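Local coordinates for spore germination protein B3 (Bacillus subtilis subsp. subtilis, PDB 3N54) that takes part in the spore's germination response to the mixture of L-asparagine, glucose, fructose and potassium ions, as a membrane lipoprotein of the GerABKC family, at residues F247-K252 and T332-D337; I279-L284 and Y336-K341. All coordinates share one frame; numbering follows the deposited sequence.

Interaction 1: F247-K252 and T332-D337; sequences FHISVK and TDFKYD
Val251 N donates to Asp337 O over 2.8 Å in a nearly straight bond, although the donor lies tilted from the carbonyl plane. The same carbonyl oxygen also receives a CA-H...O contact from Ser250. Four further backbone bonds complete the ladder: Phe247 N to Asp333 O, Lys335 N to Phe247 O, Ile249 N to Lys335 O and Asp337 N to Ile249 O. Because Phe247 bonds Asp333 and Lys335, and Ile249 bonds Lys335 and Asp337, the pairing is parallel, and the 22° between the strand directions agrees.

Phe247, Ile249, Phe334 and Tyr336 share one face of the sheet. The rings of Phe247 and Phe334 point the same way, their planes only 12° apart, but they are slid so far that they barely overlap, with centroids 5.5 Å apart. The closest approach is Phe247 CB to Phe334 CD2 at 3.6 Å; the ring rims also meet, Phe334 CE2 lying 3.7 Å from Phe247 CD2. Thr332 CG2 comes to the edge of the Phe247 ring, 3.4 Å from CD2: OG1 stands beside the backbone N (chi1 -58°), turned to Ile328 O, which puts the methyl anti to that N. Ile249 CD1 reaches Phe334 CD2 at the ring edge and also Tyr336 CE1, both at 4.2 Å, so it bridges the two aromatics. A serine in place of Phe334 would probably leave a gap beside Phe247 CB and Ile249 CD1 and deprive Met292 of helix 271-299 of an apolar partner.

On the other side, Lys335 CG lies over one face of the His248 ring, offset toward its rim, 4.3 Å above the plane. Strand 245-258 also pairs with 223-240 through His248 and Ser250, so this is the parallel edge pairing of a mixed four-stranded sheet, with its aromatic face covered by helices.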
loop_
_atom_site.group_PDB
_atom_site.type_symbol
_atom_site.label_atom_id
_atom_site.label_comp_id
_atom_site.label_asym_id
_atom_site.label_seq_id
_atom_site.Cartn_x
_atom_site.Cartn_y
_atom_site.Cartn_z
ATOM N N PHE A 247 1.592 -21.765 11.689
ATOM C CA PHE A 247 1.415 -20.567 12.504
ATOM C C PHE A 247 0.225 -20.691 13.440
ATOM O O PHE A 247 -0.908 -20.814 12.988
ATOM C CB PHE A 247 1.219 -19.327 11.622
ATOM C CG PHE A 247 2.496 -18.763 11.063
ATOM C CD1 PHE A 247 3.248 -17.860 11.796
ATOM C CD2 PHE A 247 2.933 -19.118 9.799
ATOM C CE1 PHE A 247 4.425 -17.330 11.284
ATOM C CE2 PHE A 247 4.110 -18.592 9.278
ATOM C CZ PHE A 247 4.856 -17.698 10.022
ATOM N N HIS A 248 0.488 -20.666 14.743
ATOM C CA HIS A 248 -0.569 -20.615 15.745
ATOM C C HIS A 248 -0.789 -19.152 16.085
ATOM O O HIS A 248 0.053 -18.525 16.732
ATOM C CB HIS A 248 -0.201 -21.397 17.006
ATOM C CG HIS A 248 -0.286 -22.881 16.845
ATOM N ND1 HIS A 248 0.698 -23.622 16.227
ATOM C CD2 HIS A 248 -1.232 -23.765 17.239
ATOM C CE1 HIS A 248 0.358 -24.898 16.242
ATOM N NE2 HIS A 248 -0.809 -25.011 16.850
ATOM N N ILE A 249 -1.912 -18.610 15.635
ATOM C CA ILE A 249 -2.238 -17.214 15.858
ATOM C C ILE A 249 -3.357 -17.096 16.878
ATOM O O ILE A 249 -4.416 -17.708 16.730
ATOM C CB ILE A 249 -2.665 -16.528 14.552
ATOM C CG1 ILE A 249 -1.521 -16.590 13.534
ATOM C CG2 ILE A 249 -3.089 -15.088 14.820
ATOM C CD1 ILE A 249 -1.768 -15.792 12.266
ATOM N N SER A 250 -3.107 -16.305 17.913
ATOM C CA SER A 250 -4.070 -16.060 18.967
ATOM C C SER A 250 -4.512 -14.613 18.873
ATOM O O SER A 250 -3.677 -13.720 18.786
ATOM C CB SER A 250 -3.440 -16.334 20.332
ATOM O OG SER A 250 -4.384 -16.172 21.374
ATOM N N VAL A 251 -5.821 -14.382 18.872
ATOM C CA VAL A 251 -6.370 -13.034 18.806
ATOM C C VAL A 251 -7.276 -12.807 20.008
ATOM O O VAL A 251 -8.234 -13.550 20.221
ATOM C CB VAL A 251 -7.172 -12.798 17.498
ATOM C CG1 VAL A 251 -7.825 -11.425 17.504
ATOM C CG2 VAL A 251 -6.275 -12.952 16.281
ATOM N N LYS A 252 -6.949 -11.793 20.801
ATOM C CA LYS A 252 -7.761 -11.395 21.940
ATOM C C LYS A 252 -8.213 -9.963 21.708
ATOM O O LYS A 252 -7.384 -9.064 21.575
ATOM C CB LYS A 252 -6.972 -11.518 23.243
ATOM C CG LYS A 252 -6.690 -12.956 23.658
ATOM C CD LYS A 252 -6.040 -13.030 25.038
ATOM C CE LYS A 252 -5.957 -14.466 25.540
ATOM N NZ LYS A 252 -5.451 -14.551 26.942
ATOM N N THR A 332 2.212 -23.076 3.973
ATOM C CA THR A 332 2.056 -22.959 5.417
ATOM C C THR A 332 0.602 -23.132 5.858
ATOM O O THR A 332 -0.321 -22.749 5.143
ATOM C CB THR A 332 2.597 -21.594 5.907
ATOM O OG1 THR A 332 3.977 -21.471 5.535
ATOM C CG2 THR A 332 2.469 -21.459 7.410
ATOM N N ASP A 333 0.416 -23.721 7.038
ATOM C CA ASP A 333 -0.906 -23.912 7.627
ATOM C C ASP A 333 -1.097 -22.937 8.776
ATOM O O ASP A 333 -0.136 -22.559 9.445
ATOM C CB ASP A 333 -1.077 -25.347 8.138
ATOM C CG ASP A 333 -1.019 -26.380 7.025
ATOM O OD1 ASP A 333 -1.700 -27.419 7.150
ATOM O OD2 ASP A 333 -0.301 -26.160 6.023
ATOM N N PHE A 334 -2.343 -22.545 9.009
ATOM C CA PHE A 334 -2.671 -21.601 10.065
ATOM C C PHE A 334 -3.736 -22.174 10.984
ATOM O O PHE A 334 -4.700 -22.787 10.523
ATOM C CB PHE A 334 -3.153 -20.276 9.463
ATOM C CG PHE A 334 -2.108 -19.568 8.648
ATOM C CD1 PHE A 334 -1.899 -19.908 7.322
ATOM C CD2 PHE A 334 -1.322 -18.574 9.215
ATOM C CE1 PHE A 334 -0.924 -19.266 6.569
ATOM C CE2 PHE A 334 -0.343 -17.926 8.472
ATOM C CZ PHE A 334 -0.142 -18.273 7.146
ATOM N N LYS A 335 -3.540 -21.976 12.283
ATOM C CA LYS A 335 -4.482 -22.401 13.299
ATOM C C LYS A 335 -4.795 -21.171 14.131
ATOM O O LYS A 335 -3.896 -20.571 14.718
ATOM C CB LYS A 335 -3.878 -23.497 14.177
ATOM C CG LYS A 335 -3.470 -24.765 13.425
ATOM C CD LYS A 335 -4.678 -25.534 12.907
ATOM C CE LYS A 335 -4.269 -26.863 12.280
ATOM N NZ LYS A 335 -3.404 -26.674 11.078
ATOM N N TYR A 336 -6.065 -20.793 14.177
ATOM C CA TYR A 336 -6.472 -19.568 14.845
ATOM C C TYR A 336 -7.160 -19.848 16.170
ATOM O O TYR A 336 -7.869 -20.838 16.313
ATOM C CB TYR A 336 -7.407 -18.765 13.935
ATOM C CG TYR A 336 -6.831 -18.503 12.563
ATOM C CD1 TYR A 336 -6.096 -17.352 12.301
ATOM C CD2 TYR A 336 -7.003 -19.416 11.530
ATOM C CE1 TYR A 336 -5.554 -17.112 11.042
ATOM C CE2 TYR A 336 -6.468 -19.185 10.271
ATOM C CZ TYR A 336 -5.744 -18.031 10.033
ATOM O OH TYR A 336 -5.213 -17.803 8.785
ATOM N N ASP A 337 -6.927 -18.970 17.139
ATOM C CA ASP A 337 -7.607 -19.019 18.418
ATOM C C ASP A 337 -8.099 -17.604 18.674
ATOM O O ASP A 337 -7.351 -16.746 19.143
ATOM C CB ASP A 337 -6.669 -19.512 19.523
ATOM C CG ASP A 337 -7.372 -19.675 20.867
ATOM O OD1 ASP A 337 -6.927 -20.531 21.660
ATOM O OD2 ASP A 337 -8.363 -18.962 21.139
#

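Interaction 2: I279-L284 and Y336-K341; sequences IFEKKL and YDISFK
Phe340 and Glu281 meet through two parts of the glutamate, its CG and its carboxylate: CG lies against the ring, 3.6 Å from Phe340 CD1, while the carboxylate reaches the phenylalanine's backbone. Phe340 N donates to Glu281 OE2 at 2.8 Å and 178°, an almost straight bond that meets the oxygen on its anti side, with the donor out of the carboxylate plane. The glutamate chain, extended beyond CG (chi2 159°), carries the acid across to the strand.

The Phe340 ring turns one face to the helix backbone, where Phe280 C and Glu281 CA lie over it. Phe280 CB touches its CD2 at 3.5 Å, whereas the Phe280 ring continues away to meet Phe227. Leu284 comes in from another direction: CD2 sits in the ring plane at the edge, 3.8 Å from Phe340 CZ, and the two side chains cross at about a right angle. That same methyl meets Ile338 CD1 at 3.9 Å, wedging between the two strand residues.

With the short axes 7.8 Å apart and running at 143°, this is helix-on-sheet packing, in which helix 271-299 covers the edge strand 333-342 of a mixed sheet.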
loop_
_atom_site.group_PDB
_atom_site.type_symbol
_atom_site.label_atom_id
_atom_site.label_comp_id
_atom_site.label_asym_id
_atom_site.label_seq_id
_atom_site.Cartn_x
_atom_site.Cartn_y
_atom_site.Cartn_z
ATOM N N ILE A 279 -20.143 -15.881 17.540
ATOM C CA ILE A 279 -20.553 -15.488 16.191
ATOM C C ILE A 279 -19.525 -14.543 15.567
ATOM O O ILE A 279 -19.119 -14.737 14.422
ATOM C CB ILE A 279 -21.944 -14.817 16.182
ATOM C CG1 ILE A 279 -23.022 -15.818 16.599
ATOM C CG2 ILE A 279 -22.270 -14.278 14.800
ATOM C CD1 ILE A 279 -24.415 -15.232 16.647
ATOM N N PHE A 280 -19.104 -13.531 16.323
ATOM C CA PHE A 280 -18.101 -12.581 15.843
ATOM C C PHE A 280 -16.757 -13.269 15.606
ATOM O O PHE A 280 -16.091 -13.011 14.608
ATOM C CB PHE A 280 -17.896 -11.437 16.840
ATOM C CG PHE A 280 -19.100 -10.553 17.030
ATOM C CD1 PHE A 280 -19.669 -9.889 15.953
ATOM C CD2 PHE A 280 -19.628 -10.340 18.297
ATOM C CE1 PHE A 280 -20.768 -9.060 16.129
ATOM C CE2 PHE A 280 -20.722 -9.509 18.482
ATOM C CZ PHE A 280 -21.295 -8.868 17.395
ATOM N N GLU A 281 -16.367 -14.135 16.539
ATOM C CA GLU A 281 -15.109 -14.881 16.448
ATOM C C GLU A 281 -15.049 -15.737 15.194
ATOM O O GLU A 281 -14.063 -15.693 14.456
ATOM C CB GLU A 281 -14.927 -15.780 17.673
ATOM C CG GLU A 281 -14.537 -15.045 18.948
ATOM C CD GLU A 281 -14.849 -15.842 20.211
ATOM O OE1 GLU A 281 -15.088 -17.067 20.120
ATOM O OE2 GLU A 281 -14.858 -15.238 21.301
ATOM N N LYS A 282 -16.103 -16.513 14.964
ATOM C CA LYS A 282 -16.175 -17.394 13.798
ATOM C C LYS A 282 -16.133 -16.612 12.488
ATOM O O LYS A 282 -15.530 -17.065 11.517
ATOM C CB LYS A 282 -17.430 -18.273 13.843
ATOM C CG LYS A 282 -17.346 -19.445 14.817
ATOM C CD LYS A 282 -18.610 -20.307 14.756
ATOM C CE LYS A 282 -18.402 -21.658 15.419
ATOM N NZ LYS A 282 -19.583 -22.552 15.265
ATOM N N LYS A 283 -16.770 -15.444 12.462
ATOM C CA LYS A 283 -16.767 -14.605 11.266
ATOM C C LYS A 283 -15.351 -14.130 10.935
ATOM O O LYS A 283 -14.913 -14.230 9.793
ATOM C CB LYS A 283 -17.714 -13.407 11.413
ATOM C CG LYS A 283 -17.633 -12.434 10.241
ATOM C CD LYS A 283 -18.792 -11.463 10.213
ATOM C CE LYS A 283 -18.566 -10.374 9.164
ATOM N NZ LYS A 283 -18.190 -10.911 7.822
ATOM N N LEU A 284 -14.635 -13.623 11.932
ATOM C CA LEU A 284 -13.263 -13.172 11.709
ATOM C C LEU A 284 -12.426 -14.320 11.152
ATOM O O LEU A 284 -11.640 -14.134 10.218
ATOM C CB LEU A 284 -12.637 -12.635 13.004
ATOM C CG LEU A 284 -11.248 -11.997 12.896
ATOM C CD1 LEU A 284 -11.277 -10.780 11.988
ATOM C CD2 LEU A 284 -10.710 -11.604 14.271
ATOM N N TYR A 336 -6.065 -20.793 14.177
ATOM C CA TYR A 336 -6.472 -19.568 14.845
ATOM C C TYR A 336 -7.160 -19.848 16.170
ATOM O O TYR A 336 -7.869 -20.838 16.313
ATOM C CB TYR A 336 -7.407 -18.765 13.935
ATOM C CG TYR A 336 -6.831 -18.503 12.563
ATOM C CD1 TYR A 336 -6.096 -17.352 12.301
ATOM C CD2 TYR A 336 -7.003 -19.416 11.530
ATOM C CE1 TYR A 336 -5.554 -17.112 11.042
ATOM C CE2 TYR A 336 -6.468 -19.185 10.271
ATOM C CZ TYR A 336 -5.744 -18.031 10.033
ATOM O OH TYR A 336 -5.213 -17.803 8.785
ATOM N N ASP A 337 -6.927 -18.970 17.139
ATOM C CA ASP A 337 -7.607 -19.019 18.418
ATOM C C ASP A 337 -8.099 -17.604 18.674
ATOM O O ASP A 337 -7.351 -16.746 19.143
ATOM C CB ASP A 337 -6.669 -19.512 19.523
ATOM C CG ASP A 337 -7.372 -19.675 20.867
ATOM O OD1 ASP A 337 -6.927 -20.531 21.660
ATOM O OD2 ASP A 337 -8.363 -18.962 21.139
ATOM N N ILE A 338 -9.361 -17.361 18.348
ATOM C CA ILE A 338 -9.926 -16.026 18.433
ATOM C C ILE A 338 -10.868 -15.930 19.624
ATOM O O ILE A 338 -11.777 -16.743 19.767
ATOM C CB ILE A 338 -10.659 -15.664 17.127
ATOM C CG1 ILE A 338 -9.724 -15.880 15.931
ATOM C CG2 ILE A 338 -11.150 -14.237 17.175
ATOM C CD1 ILE A 338 -10.317 -15.496 14.601
ATOM N N SER A 339 -10.640 -14.933 20.473
ATOM C CA SER A 339 -11.439 -14.732 21.671
ATOM C C SER A 339 -11.891 -13.282 21.775
ATOM O O SER A 339 -11.076 -12.374 21.924
ATOM C CB SER A 339 -10.634 -15.126 22.912
ATOM O OG SER A 339 -11.401 -14.956 24.092
ATOM N N PHE A 340 -13.199 -13.076 21.687
ATOM C CA PHE A 340 -13.791 -11.748 21.763
ATOM C C PHE A 340 -14.425 -11.575 23.134
ATOM O O PHE A 340 -14.836 -12.552 23.759
ATOM C CB PHE A 340 -14.849 -11.568 20.668
ATOM C CG PHE A 340 -14.294 -11.187 19.312
ATOM C CD1 PHE A 340 -13.089 -11.704 18.841
ATOM C CD2 PHE A 340 -15.019 -10.343 18.482
ATOM C CE1 PHE A 340 -12.608 -11.350 17.590
ATOM C CE2 PHE A 340 -14.543 -9.994 17.229
ATOM C CZ PHE A 340 -13.338 -10.499 16.783
ATOM N N LYS A 341 -14.502 -10.332 23.598
ATOM C CA LYS A 341 -15.101 -10.020 24.891
ATOM C C LYS A 341 -15.896 -8.722 24.823
ATOM O O LYS A 341 -15.326 -7.658 24.577
ATOM C CB LYS A 341 -14.016 -9.912 25.969
ATOM C CG LYS A 341 -13.386 -11.253 26.368
ATOM C CD LYS A 341 -12.104 -11.075 27.185
ATOM C CE LYS A 341 -10.920 -10.655 26.303
ATOM N NZ LYS A 341 -9.660 -10.480 27.082
#

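Overall arrangement
The centres of the two interactions lie 11 Å apart, and both use strand 333-342, sharing Tyr336 and Asp337. Along the chain come strand 245-258, helix 271-299 and finally this strand, so both contacts end on the same C-terminal element. Interaction 1 fixes the strand laterally within the four-stranded sheet; interaction 2 lays the helix over it farther along. Continuity between them is direct: Val251 O and Ser339 N stand 2.8 Å apart, a probable hydrogen bond, and Val251 CB packs on Ile338 CG2. The last strand thus joins sheet and helix within the C-terminal GerAC-like family region, on one side of the chain's centre.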